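Local coordinates for protein mannan endo-1,4-beta-mannosidase (Mytilus edulis, PDB 2C0H) that hydrolyses internal beta-1,4-mannosidic linkages in the backbones of mannans, galactomannans and glucomannans, at residues A[263-268]-A[292-297]. The protein carries 3 engineered substitutions. Numbering follows the deposited sequence.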
loop_
_atom_site.group_PDB
_atom_site.type_symbol
_atom_site.label_atom_id
_atom_site.label_comp_id
_atom_site.label_asym_id
_atom_site.label_seq_id
_atom_site.Cartn_x
_atom_site.Cartn_y
_atom_site.Cartn_z
ATOM N N HIS A 263 2.645 7.528 4.472
ATOM C CA HIS A 263 3.794 8.089 3.795
ATOM C C HIS A 263 4.261 9.358 4.512
ATOM O O HIS A 263 3.466 10.062 5.150
ATOM C CB HIS A 263 3.410 8.382 2.350
ATOM C CG HIS A 263 2.854 7.191 1.624
ATOM N ND1 HIS A 263 2.200 7.297 0.415
ATOM C CD2 HIS A 263 2.846 5.874 1.941
ATOM C CE1 HIS A 263 1.821 6.095 0.020
ATOM N NE2 HIS A 263 2.199 5.213 0.926
ATOM N N THR A 264 5.554 9.663 4.442
ATOM C CA THR A 264 6.016 10.878 5.120
ATOM C C THR A 264 7.250 11.468 4.456
ATOM O O THR A 264 8.232 10.761 4.175
ATOM C CB THR A 264 6.224 10.604 6.638
ATOM O OG1 THR A 264 6.519 11.819 7.352
ATOM C CG2 THR A 264 7.296 9.592 6.837
ATOM N N TYR A 265 7.142 12.757 4.149
ATOM C CA TYR A 265 8.209 13.533 3.523
ATOM C C TYR A 265 8.324 14.874 4.237
ATOM O O TYR A 265 7.320 15.427 4.689
ATOM C CB TYR A 265 7.882 13.761 2.052
ATOM C CG TYR A 265 7.744 12.498 1.225
ATOM C CD1 TYR A 265 8.859 11.851 0.709
ATOM C CD2 TYR A 265 6.498 11.965 0.930
ATOM C CE1 TYR A 265 8.757 10.708 -0.061
ATOM C CE2 TYR A 265 6.383 10.827 0.147
ATOM C CZ TYR A 265 7.515 10.191 -0.346
ATOM O OH TYR A 265 7.470 9.063 -1.143
ATOM N N ASP A 266 9.543 15.389 4.358
ATOM C CA ASP A 266 9.755 16.681 5.004
ATOM C C ASP A 266 9.305 17.838 4.105
ATOM O O ASP A 266 8.937 17.628 2.947
ATOM C CB ASP A 266 11.218 16.846 5.436
ATOM C CG ASP A 266 12.179 17.026 4.268
ATOM O OD1 ASP A 266 11.751 17.087 3.104
ATOM O OD2 ASP A 266 13.397 17.090 4.520
ATOM N N TRP A 267 9.315 19.044 4.656
ATOM C CA TRP A 267 9.018 20.248 3.889
ATOM C C TRP A 267 9.980 21.322 4.347
ATOM O O TRP A 267 10.065 21.589 5.533
ATOM C CB TRP A 267 7.581 20.700 4.109
ATOM C CG TRP A 267 7.267 21.952 3.353
ATOM C CD1 TRP A 267 6.973 23.180 3.875
ATOM C CD2 TRP A 267 7.266 22.106 1.932
ATOM N NE1 TRP A 267 6.771 24.085 2.861
ATOM C CE2 TRP A 267 6.945 23.453 1.658
ATOM C CE3 TRP A 267 7.507 21.237 0.861
ATOM C CZ2 TRP A 267 6.847 23.948 0.357
ATOM C CZ3 TRP A 267 7.407 21.730 -0.432
ATOM C CH2 TRP A 267 7.083 23.074 -0.672
ATOM N N GLN A 268 10.703 21.913 3.402
ATOM C CA GLN A 268 11.765 22.876 3.714
ATOM C C GLN A 268 12.674 22.350 4.841
ATOM O O GLN A 268 12.966 23.063 5.810
ATOM C CB GLN A 268 11.164 24.246 4.063
ATOM C CG GLN A 268 10.174 24.784 3.015
ATOM C CD GLN A 268 9.540 26.114 3.405
ATOM O OE1 GLN A 268 9.769 26.631 4.501
ATOM N NE2 GLN A 268 8.738 26.674 2.505
ATOM N N ILE A 292 5.594 2.317 7.626
ATOM C CA ILE A 292 5.921 3.585 6.984
ATOM C C ILE A 292 6.265 3.242 5.519
ATOM O O ILE A 292 7.355 2.751 5.218
ATOM C CB ILE A 292 7.055 4.308 7.729
ATOM C CG1 ILE A 292 6.661 4.572 9.200
ATOM C CG2 ILE A 292 7.379 5.632 7.034
ATOM C CD1 ILE A 292 7.812 5.082 10.082
ATOM N N GLY A 293 5.301 3.463 4.619
ATOM C CA GLY A 293 5.291 2.864 3.294
ATOM C C GLY A 293 5.987 3.631 2.198
ATOM O O GLY A 293 6.174 3.081 1.129
ATOM N N GLU A 294 6.346 4.885 2.482
ATOM C CA GLU A 294 7.180 5.694 1.565
ATOM C C GLU A 294 7.952 6.714 2.391
ATOM O O GLU A 294 7.363 7.381 3.249
ATOM C CB GLU A 294 6.338 6.486 0.556
ATOM C CG GLU A 294 5.568 5.669 -0.471
ATOM C CD GLU A 294 4.875 6.521 -1.526
ATOM O OE1 GLU A 294 5.119 7.755 -1.577
ATOM O OE2 GLU A 294 4.068 5.957 -2.314
ATOM N N PHE A 295 9.254 6.822 2.130
ATOM C CA PHE A 295 10.104 7.865 2.713
ATOM C C PHE A 295 11.427 7.772 1.982
ATOM O O PHE A 295 11.710 6.763 1.330
ATOM C CB PHE A 295 10.332 7.641 4.214
ATOM C CG PHE A 295 11.086 6.389 4.543
ATOM C CD1 PHE A 295 12.471 6.399 4.782
ATOM C CD2 PHE A 295 10.422 5.166 4.619
ATOM C CE1 PHE A 295 13.142 5.250 5.080
ATOM C CE2 PHE A 295 11.103 4.003 4.911
ATOM C CZ PHE A 295 12.465 4.030 5.151
ATOM N N ASN A 296 12.269 8.797 2.138
ATOM C CA ASN A 296 13.672 8.676 1.719
ATOM C C ASN A 296 14.533 9.746 2.389
ATOM O O ASN A 296 14.042 10.709 2.962
ATOM C CB ASN A 296 13.846 8.696 0.184
ATOM C CG ASN A 296 13.212 9.897 -0.484
ATOM O OD1 ASN A 296 13.422 11.051 -0.094
ATOM N ND2 ASN A 296 12.421 9.637 -1.526
ATOM N N GLN A 297 15.833 9.509 2.346
ATOM C CA GLN A 297 16.815 10.393 2.973
ATOM C C GLN A 297 16.812 11.778 2.325
ATOM O O GLN A 297 17.034 12.789 2.991
ATOM C CB GLN A 297 18.171 9.732 2.842
ATOM C CG GLN A 297 19.316 10.431 3.473
ATOM C CD GLN A 297 20.605 9.710 3.183
ATOM O OE1 GLN A 297 20.733 8.489 3.385
ATOM N NE2 GLN A 297 21.569 10.452 2.667
HETATM O O HOH W 1 10.980 10.918 3.755
#
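One face of the H263 imidazole carries the E294 side chain: CG sits 3.6 Å from the ring centroid as a CH-pi contact, and the carboxylate continues over the same face, stacked nearly parallel to the ring (planes 12° apart), with CD displaced toward the rim. E294 OE1 lies at the edge of the Y265 ring, beside the hydroxyl; N296 ND2, hydrogen-bonded to W323 O, is near that ring's plane by CE1, and N296 OD1 is taken by H299. The site is at the C-terminal ends of neighbouring parallel strands 260-263 and 290-294 of the family 5 TIM barrel, where E294 is, by similarity, the nucleophile and Y265 a substrate-binding residue. Y265 OH donates to E294 OE1 at 2.7 Å, meeting it on the anti side, 27° out of the carboxylate plane. R63 forms a salt bridge with E294 OE2, while H263 ND1 is hydrogen-bonded to OE2 of E163, the probable proton donor. The E294 chain stays extended beyond CG (chi2 -174°), which carries its carboxylate along the imidazole to the tyrosine hydroxyl. Cutting E294 back to an alanine would probably leave Y265 OH without this acceptor, R63 without its counter-charge and this imidazole face without its cover. In the backbone, T264 N donates to E294 O at 3.1 Å, and a water joins T264 O (2.8 Å) to N296 N.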